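Local coordinates for protein VP5 (Halorubrum pleomorphic virus 2, PDB 6QGI) that probably mediates fusion between the viral envelope and the membrane of its haloarchaeal host, acting as an envelope protein of the virion, at residues K115-S120 / M177-V182; A122-I127 / L156-S161; E24-D29 / K49-T54; T108-F113 / T167-A172; Y193-G198 / S226-I231. All coordinates share one frame; numbering follows the deposited sequence.

Overall arrangement
Three of the five contacts follow one another along helix 91-133: contact 4, then contact 1, then contact 2. All three face the same small antiparallel sheet, through strands 167-170, 176-186 and 155-159 respectively. The centre of contact 1 is about 10 Å from that of contact 4 and about 9 Å from that of contact 2, while the centres of contacts 2 and 4 are about 19 Å apart. Contact 3, first in the chain, packs loop 24-29 on helix 37-60, and both reach helix 91-133 through E119 and E123. Contact 5 comes last, its centre about 11 Å from that of contact 1. Helix 91-133 thus supplies a segment to three contacts and touches the other two.

Contact 1: residues K115-S120 / M177-V182; sequences KTWNES and MSVGTV
Helix-on-sheet packing joins W117 and N118 of helix 91-133 to strand 176-186 of the small antiparallel sheet, where the strand is interrupted at G180. The short axes of 115-120 and 177-179 approach to 8.9 Å and are inclined by 46°, and the backbones come nearest at N118 and G180. Both residues hold the break through polar atoms. The N118 amide brackets V179: its OD1 accepts from G180 N at 2.8 Å, a nearly straight bond of 168° that arrives from above the carbonyl plane, while ND2 donates to S178 O at 3.0 Å in the plane of that carbonyl. One amide group thus serves the peptide groups before and after V179, which fixes its flip. V179 itself pairs by its backbone with T167 of the neighbouring strand 167-170.

W117 keeps CG anti to the backbone N (chi1 176°), which brings the indole against V179, G180 and V182. Its five-membered ring meets V179, with CD1 3.6 Å from CG1, and the far ring meets V182, with CZ2 3.8 Å from CG2; both valine methyls approach obliquely. Beyond the two segments, W228 of helix 225-253 stacks edge-to-face with this indole. At the more exposed end, the K115 and M177 side chains cross at about a right angle, with K115 CG against the M177 methyl, CE. The indole N-H is satisfied at the ring edge, where W117 NE1 donates to G180 O at 2.8 Å.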
# COMPACT_ATOMS: atom_id res chain seq x y z
N LYS A 115 6.52 4.61 13.07
CA LYS A 115 6.72 3.25 13.60
C LYS A 115 7.11 2.30 12.46
O LYS A 115 7.93 1.40 12.66
CB LYS A 115 5.46 2.74 14.30
CG LYS A 115 5.33 3.14 15.76
CD LYS A 115 4.02 2.65 16.35
CE LYS A 115 3.65 3.41 17.61
NZ LYS A 115 4.59 3.13 18.73
N THR A 116 6.54 2.53 11.26
CA THR A 116 6.82 1.78 10.03
C THR A 116 8.29 1.97 9.64
O THR A 116 8.94 1.00 9.26
CB THR A 116 5.86 2.21 8.91
OG1 THR A 116 4.52 2.10 9.37
CG2 THR A 116 6.03 1.39 7.62
N TRP A 117 8.81 3.22 9.78
CA TRP A 117 10.21 3.58 9.51
C TRP A 117 11.11 2.99 10.60
O TRP A 117 12.17 2.46 10.29
CB TRP A 117 10.39 5.12 9.41
CG TRP A 117 11.82 5.57 9.23
CD1 TRP A 117 12.70 5.92 10.22
CD2 TRP A 117 12.54 5.71 8.00
NE1 TRP A 117 13.91 6.28 9.67
CE2 TRP A 117 13.84 6.15 8.31
CE3 TRP A 117 12.20 5.51 6.65
CZ2 TRP A 117 14.81 6.39 7.33
CZ3 TRP A 117 13.17 5.75 5.68
CH2 TRP A 117 14.45 6.19 6.02
N ASN A 118 10.68 3.09 11.88
CA ASN A 118 11.41 2.57 13.04
C ASN A 118 11.62 1.06 12.95
O ASN A 118 12.74 0.60 13.17
CB ASN A 118 10.70 2.95 14.34
CG ASN A 118 10.85 4.40 14.69
OD1 ASN A 118 11.57 5.15 14.03
ND2 ASN A 118 10.16 4.84 15.73
N GLU A 119 10.57 0.30 12.56
CA GLU A 119 10.65 -1.15 12.39
C GLU A 119 11.62 -1.53 11.27
O GLU A 119 12.28 -2.56 11.37
CB GLU A 119 9.27 -1.77 12.12
CG GLU A 119 9.13 -3.18 12.68
CD GLU A 119 9.39 -3.37 14.17
OE1 GLU A 119 9.06 -2.46 14.96
OE2 GLU A 119 9.93 -4.43 14.54
N SER A 120 11.72 -0.68 10.24
CA SER A 120 12.64 -0.89 9.12
C SER A 120 14.10 -0.67 9.56
O SER A 120 14.96 -1.48 9.20
CB SER A 120 12.30 0.05 7.96
OG SER A 120 10.92 0.11 7.65
N MET A 177 8.47 11.40 20.34
CA MET A 177 8.67 10.05 19.81
C MET A 177 10.08 9.94 19.23
O MET A 177 10.49 10.82 18.48
CB MET A 177 7.61 9.75 18.74
CG MET A 177 7.63 8.33 18.25
SD MET A 177 6.50 8.07 16.87
CE MET A 177 6.77 6.36 16.60
N SER A 178 10.81 8.87 19.57
CA SER A 178 12.15 8.65 19.02
C SER A 178 12.02 7.97 17.65
O SER A 178 11.26 7.01 17.52
CB SER A 178 13.00 7.81 19.97
OG SER A 178 14.35 7.76 19.55
N VAL A 179 12.70 8.51 16.63
CA VAL A 179 12.65 7.96 15.28
C VAL A 179 14.05 7.46 14.90
O VAL A 179 15.03 8.19 15.06
CB VAL A 179 12.06 8.93 14.22
CG1 VAL A 179 12.11 8.32 12.81
CG2 VAL A 179 10.63 9.32 14.57
N GLY A 180 14.09 6.22 14.40
CA GLY A 180 15.30 5.54 13.97
C GLY A 180 15.98 6.25 12.82
O GLY A 180 15.31 6.85 11.98
N THR A 181 17.33 6.20 12.79
CA THR A 181 18.09 6.86 11.73
C THR A 181 18.99 5.90 10.97
O THR A 181 19.57 4.99 11.56
CB THR A 181 18.93 8.04 12.23
OG1 THR A 181 19.94 7.58 13.14
CG2 THR A 181 18.10 9.15 12.84
N VAL A 182 19.12 6.14 9.66
CA VAL A 182 20.03 5.44 8.77
C VAL A 182 21.28 6.32 8.73
O VAL A 182 21.22 7.46 8.28
CB VAL A 182 19.41 5.15 7.37
CG1 VAL A 182 20.38 4.37 6.49
CG2 VAL A 182 18.09 4.40 7.50

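Contact 2: residues A122-I127 / L156-S161; sequences AELDSI and LLANPS
A158 turns its methyl into the surface of helix 91-133, where CB overlaps both the helix backbone and the side chain of L124. A158 CB lies 3.7 Å from D125 N and 3.8 Å from D125 CA, while L124 CD2 comes to 3.9 Å. Such a small residue lets edge strand 155-159 lie directly on the helix, with the CA atoms of D125 and A158 only 4.9 Å apart; V121 and L128, one turn to each side, also touch A158. This is helix-on-sheet packing at the end of the small antiparallel sheet, whose strand 155-159 bonds through N159 to T181 of strand 176-186.

P160 prolongs the contact past the strand end. Its CB rests 4.1 Å from A122 CA, and the pyrrolidine ring lies across the D125 carboxylate at about a right angle, with CG 3.5 Å from OD2. D125 holds CG anti to its own nitrogen (chi1 -174°), which carries the carboxylate off the helix and into the angle between A158 and P160. There the other oxygen, OD1, comes within 3.0 Å of A158 O. Both atoms are acceptors, so this is not a hydrogen bond.

No hydrogen bond links the two segments, so their hold rests on methyl, methylene and ring contacts. The nearby carbonyl oxygen would be expected to disfavour a negative charge on D125 and probably raises its pKa somewhat.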
# COMPACT_ATOMS: atom_id res chain seq x y z
N ALA A 122 15.22 -0.72 12.78
CA ALA A 122 15.47 -1.75 13.81
C ALA A 122 15.87 -3.08 13.16
O ALA A 122 16.83 -3.72 13.60
CB ALA A 122 14.23 -1.94 14.67
N GLU A 123 15.14 -3.47 12.09
CA GLU A 123 15.38 -4.68 11.30
C GLU A 123 16.72 -4.58 10.58
O GLU A 123 17.45 -5.57 10.52
CB GLU A 123 14.24 -4.87 10.30
CG GLU A 123 14.23 -6.20 9.58
CD GLU A 123 13.13 -6.28 8.55
OE1 GLU A 123 12.30 -7.20 8.64
OE2 GLU A 123 13.10 -5.40 7.65
N LEU A 124 17.05 -3.37 10.06
CA LEU A 124 18.31 -3.10 9.38
C LEU A 124 19.46 -3.25 10.37
O LEU A 124 20.49 -3.83 10.01
CB LEU A 124 18.32 -1.70 8.73
CG LEU A 124 19.62 -1.26 8.00
CD1 LEU A 124 19.94 -2.15 6.81
CD2 LEU A 124 19.54 0.20 7.57
N ASP A 125 19.28 -2.76 11.62
CA ASP A 125 20.29 -2.84 12.67
C ASP A 125 20.62 -4.30 12.99
O ASP A 125 21.80 -4.64 13.10
CB ASP A 125 19.83 -2.10 13.94
CG ASP A 125 20.90 -2.02 15.02
OD1 ASP A 125 22.06 -1.65 14.71
OD2 ASP A 125 20.57 -2.32 16.20
N SER A 126 19.59 -5.17 13.07
CA SER A 126 19.77 -6.60 13.32
C SER A 126 20.32 -7.32 12.07
O SER A 126 20.97 -8.35 12.23
CB SER A 126 18.49 -7.26 13.82
OG SER A 126 17.38 -7.02 12.97
N ILE A 127 20.13 -6.76 10.85
CA ILE A 127 20.74 -7.29 9.62
C ILE A 127 22.25 -7.03 9.71
O ILE A 127 23.04 -7.97 9.62
CB ILE A 127 20.13 -6.71 8.31
CG1 ILE A 127 18.73 -7.29 8.01
CG2 ILE A 127 21.07 -6.91 7.11
CD1 ILE A 127 17.81 -6.35 7.19
N LEU A 156 27.97 1.85 7.01
CA LEU A 156 26.52 1.95 6.92
C LEU A 156 25.98 1.44 8.24
O LEU A 156 26.20 0.27 8.58
CB LEU A 156 25.98 1.16 5.70
CG LEU A 156 24.46 0.92 5.61
CD1 LEU A 156 23.69 2.22 5.35
CD2 LEU A 156 24.14 -0.09 4.54
N LEU A 157 25.37 2.33 9.03
CA LEU A 157 24.86 2.00 10.36
C LEU A 157 23.37 2.34 10.52
O LEU A 157 22.84 3.16 9.78
CB LEU A 157 25.69 2.72 11.44
CG LEU A 157 27.19 2.36 11.51
CD1 LEU A 157 27.95 3.34 12.37
CD2 LEU A 157 27.42 0.93 11.98
N ALA A 158 22.71 1.68 11.46
CA ALA A 158 21.30 1.88 11.77
C ALA A 158 21.13 2.08 13.26
O ALA A 158 21.57 1.24 14.06
CB ALA A 158 20.47 0.70 11.28
N ASN A 159 20.56 3.23 13.64
CA ASN A 159 20.35 3.60 15.04
C ASN A 159 18.85 3.51 15.35
O ASN A 159 18.12 4.42 14.98
CB ASN A 159 20.91 4.99 15.30
CG ASN A 159 22.29 5.17 14.76
OD1 ASN A 159 23.28 4.72 15.34
ND2 ASN A 159 22.39 5.83 13.62
N PRO A 160 18.37 2.39 15.95
CA PRO A 160 16.92 2.26 16.21
C PRO A 160 16.40 3.26 17.24
O PRO A 160 17.18 3.76 18.05
CB PRO A 160 16.77 0.82 16.74
CG PRO A 160 18.04 0.14 16.42
CD PRO A 160 19.09 1.20 16.42
N SER A 161 15.07 3.54 17.22
CA SER A 161 14.42 4.44 18.17
C SER A 161 14.86 4.11 19.59
O SER A 161 14.92 2.93 19.97
CB SER A 161 12.90 4.38 18.03
OG SER A 161 12.38 3.09 18.30

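Contact 3: residues E24-D29 / K49-T54; sequences EIVGSD and KTRKST
V26 O receives two donors from R51, whose guanidinium reaches from helix 37-60 to the irregular chain that precedes it. NH1 donates to V26 O at 2.8 Å and 162°, and NH2 makes a longer, more bent bond to the same oxygen at 3.2 Å and 135°. The oxygen lies in the guanidinium plane, and both nitrogens approach from one face of the V26 carbonyl. NH2 also adds a weak bond to G27 O at 3.1 Å. Bends at chi2 and chi3 fold the arginine chain so that NH1 and NH2 meet V26 O end-on.

R51 NE forms a salt bridge with E123 OE2 of helix 91-133. E123 OE1 in turn accepts from D29 N, and the neighbouring S28 N is bonded to E119. One acidic side chain therefore both positions the arginine and binds the segment it grips.

Apolar support is slight: V26 CG2 and T54 CG2 meet at 4.2 Å. T54 OG1 is turned back to its own helix, where it donates to R51 O at 3.1 Å. Typical of an arginine that grips main-chain carbonyls end-on, the arrangement ties an irregular segment to helices 37-60 and 91-133 at the surface.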
# COMPACT_ATOMS: atom_id res chain seq x y z
N GLU A 24 -1.46 -2.22 12.83
CA GLU A 24 -0.51 -3.26 13.22
C GLU A 24 0.63 -3.27 12.22
O GLU A 24 0.43 -3.58 11.04
CB GLU A 24 -1.18 -4.63 13.32
CG GLU A 24 -2.11 -4.76 14.51
CD GLU A 24 -2.86 -6.07 14.67
OE1 GLU A 24 -2.79 -6.92 13.75
OE2 GLU A 24 -3.51 -6.24 15.72
N ILE A 25 1.83 -2.87 12.68
CA ILE A 25 3.02 -2.81 11.84
C ILE A 25 3.68 -4.20 11.79
O ILE A 25 3.70 -4.92 12.79
CB ILE A 25 3.99 -1.68 12.33
CG1 ILE A 25 3.41 -0.29 11.93
CG2 ILE A 25 5.42 -1.84 11.76
CD1 ILE A 25 3.87 0.83 12.68
N VAL A 26 4.17 -4.57 10.59
CA VAL A 26 4.86 -5.83 10.32
C VAL A 26 6.20 -5.80 11.05
O VAL A 26 7.08 -5.00 10.71
CB VAL A 26 5.01 -6.08 8.79
CG1 VAL A 26 5.84 -7.33 8.50
CG2 VAL A 26 3.65 -6.16 8.10
N GLY A 27 6.33 -6.65 12.08
CA GLY A 27 7.51 -6.76 12.92
C GLY A 27 8.77 -7.14 12.17
O GLY A 27 8.70 -7.78 11.11
N SER A 28 9.92 -6.72 12.72
CA SER A 28 11.26 -6.98 12.19
C SER A 28 11.48 -8.49 12.01
O SER A 28 11.15 -9.27 12.90
CB SER A 28 12.32 -6.38 13.11
OG SER A 28 13.62 -6.90 12.93
N ASP A 29 11.97 -8.89 10.82
CA ASP A 29 12.26 -10.28 10.47
C ASP A 29 13.65 -10.37 9.82
O ASP A 29 13.79 -10.80 8.67
CB ASP A 29 11.16 -10.86 9.54
CG ASP A 29 11.28 -12.34 9.23
OD1 ASP A 29 12.16 -13.02 9.84
OD2 ASP A 29 10.51 -12.83 8.38
N LYS A 49 13.54 -6.91 0.54
CA LYS A 49 12.53 -6.94 -0.52
C LYS A 49 11.14 -6.92 0.08
O LYS A 49 10.26 -6.23 -0.43
CB LYS A 49 12.71 -8.18 -1.42
CG LYS A 49 11.90 -8.16 -2.70
CD LYS A 49 12.01 -9.49 -3.44
CE LYS A 49 11.52 -9.37 -4.86
NZ LYS A 49 12.49 -9.97 -5.82
N THR A 50 10.93 -7.70 1.16
CA THR A 50 9.66 -7.79 1.87
C THR A 50 9.41 -6.49 2.62
O THR A 50 8.28 -6.00 2.61
CB THR A 50 9.64 -9.02 2.79
OG1 THR A 50 10.04 -10.16 2.02
CG2 THR A 50 8.27 -9.27 3.40
N ARG A 51 10.46 -5.90 3.24
CA ARG A 51 10.34 -4.63 3.96
C ARG A 51 9.96 -3.51 2.99
O ARG A 51 9.06 -2.74 3.32
CB ARG A 51 11.63 -4.27 4.72
CG ARG A 51 11.52 -3.02 5.62
CD ARG A 51 10.39 -3.07 6.64
NE ARG A 51 10.58 -4.15 7.61
CZ ARG A 51 9.69 -4.51 8.52
NH1 ARG A 51 8.52 -3.89 8.60
NH2 ARG A 51 9.95 -5.51 9.35
N LYS A 52 10.61 -3.45 1.81
CA LYS A 52 10.34 -2.46 0.76
C LYS A 52 8.90 -2.58 0.27
O LYS A 52 8.25 -1.57 0.04
CB LYS A 52 11.32 -2.62 -0.41
CG LYS A 52 11.28 -1.48 -1.41
CD LYS A 52 11.51 -1.99 -2.82
CE LYS A 52 11.55 -0.88 -3.84
NZ LYS A 52 10.21 -0.27 -4.07
N SER A 53 8.42 -3.83 0.12
CA SER A 53 7.06 -4.13 -0.33
C SER A 53 6.02 -3.71 0.72
O SER A 53 5.07 -3.05 0.34
CB SER A 53 6.91 -5.60 -0.68
OG SER A 53 5.72 -5.80 -1.42
N THR A 54 6.21 -4.06 2.01
CA THR A 54 5.27 -3.70 3.09
C THR A 54 5.30 -2.18 3.37
O THR A 54 4.26 -1.63 3.74
CB THR A 54 5.51 -4.51 4.38
OG1 THR A 54 6.81 -4.24 4.90
CG2 THR A 54 5.30 -6.01 4.19

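Contact 4: residues T108-F113 / T167-A172; sequences TVQSNF and TSFTLA
Q110 uses both ends of its amide against segment 167-172. OE1 accepts from A172 N at 3.0 Å, with the donor in the carbonyl plane on a lone pair and an N-H...O angle of 160°. The other end, NE2, stands at the edge of the F169 ring, 3.6 Å from CZ, and the amide and ring planes are 85° apart. With CG anti to its carbonyl carbon (chi1 -71°) and the chain extended beyond it, the glutamine reaches straight from the helix to the backbone just after the strand.

Nearer the helix, L171 packs beside the glutamine. Its CD2 lies 3.6 Å from Q110 CB, and its CD1 lies 3.7 Å from S111 OG. The S111 hydroxyl is bonded to T107 O, one turn back in the same helix. The A172 methyl is close to Q110 OE1 as well, at 3.7 Å.

In the fold, this is where helix 91-133 covers the outer strand, 167-170, of the small antiparallel sheet, and where the chain leaves that strand. F169 has further partners: its backbone pairs with M177 of strand 176-186, and its ring touches L114 of the helix and M196 of the loop after strand 189-193. L171 leans further on T107 and M177. A172 also touches N103 and T107 of helix 91-133 and L239 and R243 of helix 225-253.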
# COMPACT_ATOMS: atom_id res chain seq x y z
N THR A 108 -1.84 9.89 15.73
CA THR A 108 -2.05 8.48 15.39
C THR A 108 -1.56 8.22 13.96
O THR A 108 -1.04 7.13 13.71
CB THR A 108 -3.53 8.09 15.58
OG1 THR A 108 -3.93 8.44 16.90
CG2 THR A 108 -3.79 6.62 15.36
N VAL A 109 -1.67 9.20 13.05
CA VAL A 109 -1.20 9.07 11.67
C VAL A 109 0.33 9.18 11.67
O VAL A 109 0.98 8.29 11.11
CB VAL A 109 -1.87 10.08 10.69
CG1 VAL A 109 -1.28 9.99 9.29
CG2 VAL A 109 -3.38 9.87 10.64
N GLN A 110 0.90 10.22 12.31
CA GLN A 110 2.35 10.44 12.42
C GLN A 110 3.06 9.25 13.08
O GLN A 110 4.10 8.82 12.60
CB GLN A 110 2.68 11.70 13.21
CG GLN A 110 2.35 13.01 12.51
CD GLN A 110 2.38 14.16 13.49
OE1 GLN A 110 1.92 14.06 14.64
NE2 GLN A 110 2.90 15.29 13.05
N SER A 111 2.48 8.73 14.18
CA SER A 111 3.02 7.59 14.93
C SER A 111 3.09 6.35 14.07
O SER A 111 4.12 5.69 14.07
CB SER A 111 2.20 7.30 16.19
OG SER A 111 2.19 8.44 17.03
N ASN A 112 2.01 6.04 13.32
CA ASN A 112 1.96 4.87 12.44
C ASN A 112 3.02 4.95 11.36
O ASN A 112 3.70 3.96 11.10
CB ASN A 112 0.59 4.71 11.82
CG ASN A 112 -0.47 4.23 12.77
OD1 ASN A 112 -0.22 3.48 13.72
ND2 ASN A 112 -1.69 4.66 12.54
N PHE A 113 3.18 6.14 10.75
CA PHE A 113 4.15 6.43 9.70
C PHE A 113 5.59 6.29 10.22
O PHE A 113 6.44 5.75 9.52
CB PHE A 113 3.89 7.85 9.15
CG PHE A 113 4.88 8.35 8.13
CD1 PHE A 113 4.76 8.01 6.79
CD2 PHE A 113 5.89 9.24 8.49
CE1 PHE A 113 5.67 8.48 5.85
CE2 PHE A 113 6.80 9.71 7.54
CZ PHE A 113 6.68 9.34 6.23
N THR A 167 16.69 10.39 16.16
CA THR A 167 16.12 11.74 16.27
C THR A 167 14.87 11.73 17.16
O THR A 167 14.23 10.70 17.30
CB THR A 167 15.82 12.31 14.86
OG1 THR A 167 16.88 11.96 13.97
CG2 THR A 167 15.63 13.82 14.85
N SER A 168 14.56 12.87 17.78
CA SER A 168 13.37 13.02 18.62
C SER A 168 12.38 13.91 17.89
O SER A 168 12.71 15.05 17.54
CB SER A 168 13.72 13.57 19.99
OG SER A 168 12.63 13.42 20.88
N PHE A 169 11.19 13.37 17.59
CA PHE A 169 10.14 14.09 16.86
C PHE A 169 8.98 14.44 17.78
O PHE A 169 8.48 13.59 18.50
CB PHE A 169 9.65 13.26 15.66
CG PHE A 169 8.53 13.90 14.87
CD1 PHE A 169 8.80 14.91 13.95
CD2 PHE A 169 7.21 13.49 15.04
CE1 PHE A 169 7.76 15.50 13.22
CE2 PHE A 169 6.18 14.07 14.30
CZ PHE A 169 6.47 15.07 13.39
N THR A 170 8.54 15.70 17.71
CA THR A 170 7.41 16.17 18.50
C THR A 170 6.13 15.95 17.69
O THR A 170 5.99 16.51 16.59
CB THR A 170 7.61 17.64 18.94
OG1 THR A 170 8.94 17.81 19.44
CG2 THR A 170 6.59 18.07 19.99
N LEU A 171 5.21 15.13 18.22
CA LEU A 171 3.93 14.83 17.58
C LEU A 171 2.96 16.00 17.73
O LEU A 171 3.21 16.91 18.53
CB LEU A 171 3.34 13.53 18.16
CG LEU A 171 4.19 12.27 17.96
CD1 LEU A 171 3.82 11.19 18.94
CD2 LEU A 171 4.07 11.75 16.55
N ALA A 172 1.84 15.98 16.96
CA ALA A 172 0.81 17.02 17.00
C ALA A 172 0.23 17.16 18.40
O ALA A 172 -0.08 18.26 18.84
CB ALA A 172 -0.28 16.71 16.00

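Contact 5: residues Y193-G198 / S226-I231; sequences YDPMSG and SNWKPI
P195 and W228 form the apolar half of a loop-on-helix contact, in which the turn after strand 189-193 lies against the first turns of helix 225-253. Their side chains run alongside each other and point the same way, with P195 CB 3.8 Å from W228 CB. Farther out, P195 CG comes 3.9 Å from W228 CE3, obliquely to the indole. The aromatic environment continues on helix 91-133: W117 meets the W228 ring edge-to-face, and F113 touches both the indole and the proline.

K229 supplies the polar half. Its CA makes a CH...O contact of 3.3 Å with P195 O, and its side chain, bent at chi2 (63°), extends to the M196 carbonyl. NZ then donates to M196 O at 2.6 Å, nearly along the C=O axis (165°). The ammonium also forms a salt bridge with D233 one turn on in its own helix, which would help to hold it over the turn and probably to keep it charged. G198 CA packs against K229 CB at 4.1 Å.

The shape of the turn is set from within. D194 OD1 accepts S197 N at 2.8 Å and S197 OG at 2.6 Å, the two donors coming from opposite faces of the carboxylate, while G198 N bonds back to D194 O. D194 OD2 is taken by T167 of the sheet. G198 completes the turn with a positive phi. This is an Asx motif, closing a compact turn that presents its proline to an aromatic cluster and its carbonyls to a helix.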
# COMPACT_ATOMS: atom_id res chain seq x y z
N TYR A 193 19.71 9.78 8.34
CA TYR A 193 18.48 9.83 7.54
C TYR A 193 17.29 9.37 8.33
O TYR A 193 17.33 8.33 8.98
CB TYR A 193 18.59 8.97 6.27
CG TYR A 193 19.79 9.22 5.38
CD1 TYR A 193 20.27 10.51 5.16
CD2 TYR A 193 20.41 8.17 4.71
CE1 TYR A 193 21.36 10.74 4.32
CE2 TYR A 193 21.48 8.39 3.85
CZ TYR A 193 21.95 9.68 3.66
OH TYR A 193 23.03 9.88 2.85
N ASP A 194 16.20 10.14 8.22
CA ASP A 194 14.91 9.85 8.85
C ASP A 194 13.82 10.47 7.95
O ASP A 194 14.16 11.28 7.08
CB ASP A 194 14.88 10.38 10.31
CG ASP A 194 15.12 11.86 10.50
OD1 ASP A 194 15.33 12.55 9.52
OD2 ASP A 194 15.07 12.32 11.64
N PRO A 195 12.52 10.12 8.08
CA PRO A 195 11.50 10.70 7.18
C PRO A 195 11.35 12.24 7.27
O PRO A 195 10.82 12.83 6.33
CB PRO A 195 10.21 10.02 7.61
CG PRO A 195 10.63 8.80 8.33
CD PRO A 195 11.90 9.15 9.00
N MET A 196 11.82 12.84 8.37
CA MET A 196 11.70 14.31 8.57
C MET A 196 12.84 15.07 7.89
O MET A 196 12.55 16.09 7.23
CB MET A 196 11.68 14.65 10.06
CG MET A 196 10.58 13.95 10.83
SD MET A 196 11.00 12.23 11.24
CE MET A 196 11.85 12.46 12.80
N SER A 197 14.09 14.61 8.05
CA SER A 197 15.24 15.30 7.47
C SER A 197 15.48 14.94 6.01
O SER A 197 15.94 15.78 5.24
CB SER A 197 16.50 15.02 8.29
OG SER A 197 17.05 13.74 8.03
N GLY A 198 15.17 13.69 5.64
CA GLY A 198 15.41 13.18 4.30
C GLY A 198 16.89 13.00 4.05
O GLY A 198 17.65 12.74 4.99
N SER A 226 14.42 9.99 0.79
CA SER A 226 13.94 10.81 -0.32
C SER A 226 12.50 10.45 -0.72
O SER A 226 11.84 11.26 -1.38
CB SER A 226 14.83 10.62 -1.54
OG SER A 226 15.98 11.43 -1.45
N ASN A 227 12.05 9.22 -0.39
CA ASN A 227 10.70 8.73 -0.69
C ASN A 227 9.75 8.95 0.49
O ASN A 227 8.54 8.97 0.30
CB ASN A 227 10.75 7.25 -1.07
CG ASN A 227 11.40 6.96 -2.39
OD1 ASN A 227 11.61 7.84 -3.23
ND2 ASN A 227 11.72 5.69 -2.62
N TRP A 228 10.31 9.12 1.70
CA TRP A 228 9.57 9.33 2.94
C TRP A 228 9.40 10.83 3.25
O TRP A 228 8.36 11.21 3.80
CB TRP A 228 10.30 8.62 4.09
CG TRP A 228 10.22 7.12 4.02
CD1 TRP A 228 10.86 6.30 3.14
CD2 TRP A 228 9.43 6.27 4.86
NE1 TRP A 228 10.53 4.99 3.38
CE2 TRP A 228 9.65 4.94 4.44
CE3 TRP A 228 8.58 6.50 5.95
CZ2 TRP A 228 9.05 3.84 5.07
CZ3 TRP A 228 7.96 5.42 6.56
CH2 TRP A 228 8.20 4.11 6.12
N LYS A 229 10.39 11.67 2.88
CA LYS A 229 10.37 13.13 3.08
C LYS A 229 9.15 13.79 2.39
O LYS A 229 8.50 14.59 3.06
CB LYS A 229 11.69 13.78 2.63
CG LYS A 229 11.74 15.30 2.75
CD LYS A 229 11.61 15.79 4.18
CE LYS A 229 11.91 17.26 4.30
NZ LYS A 229 11.44 17.80 5.60
N PRO A 230 8.78 13.50 1.10
CA PRO A 230 7.59 14.15 0.53
C PRO A 230 6.30 13.79 1.27
O PRO A 230 5.44 14.65 1.41
CB PRO A 230 7.56 13.62 -0.91
CG PRO A 230 8.93 13.14 -1.19
CD PRO A 230 9.40 12.59 0.12
N ILE A 231 6.18 12.52 1.76
CA ILE A 231 4.99 12.06 2.51
C ILE A 231 4.92 12.80 3.86
O ILE A 231 3.84 13.27 4.21
CB ILE A 231 4.93 10.52 2.68
CG1 ILE A 231 5.04 9.81 1.33
CG2 ILE A 231 3.64 10.10 3.41
CD1 ILE A 231 5.46 8.40 1.39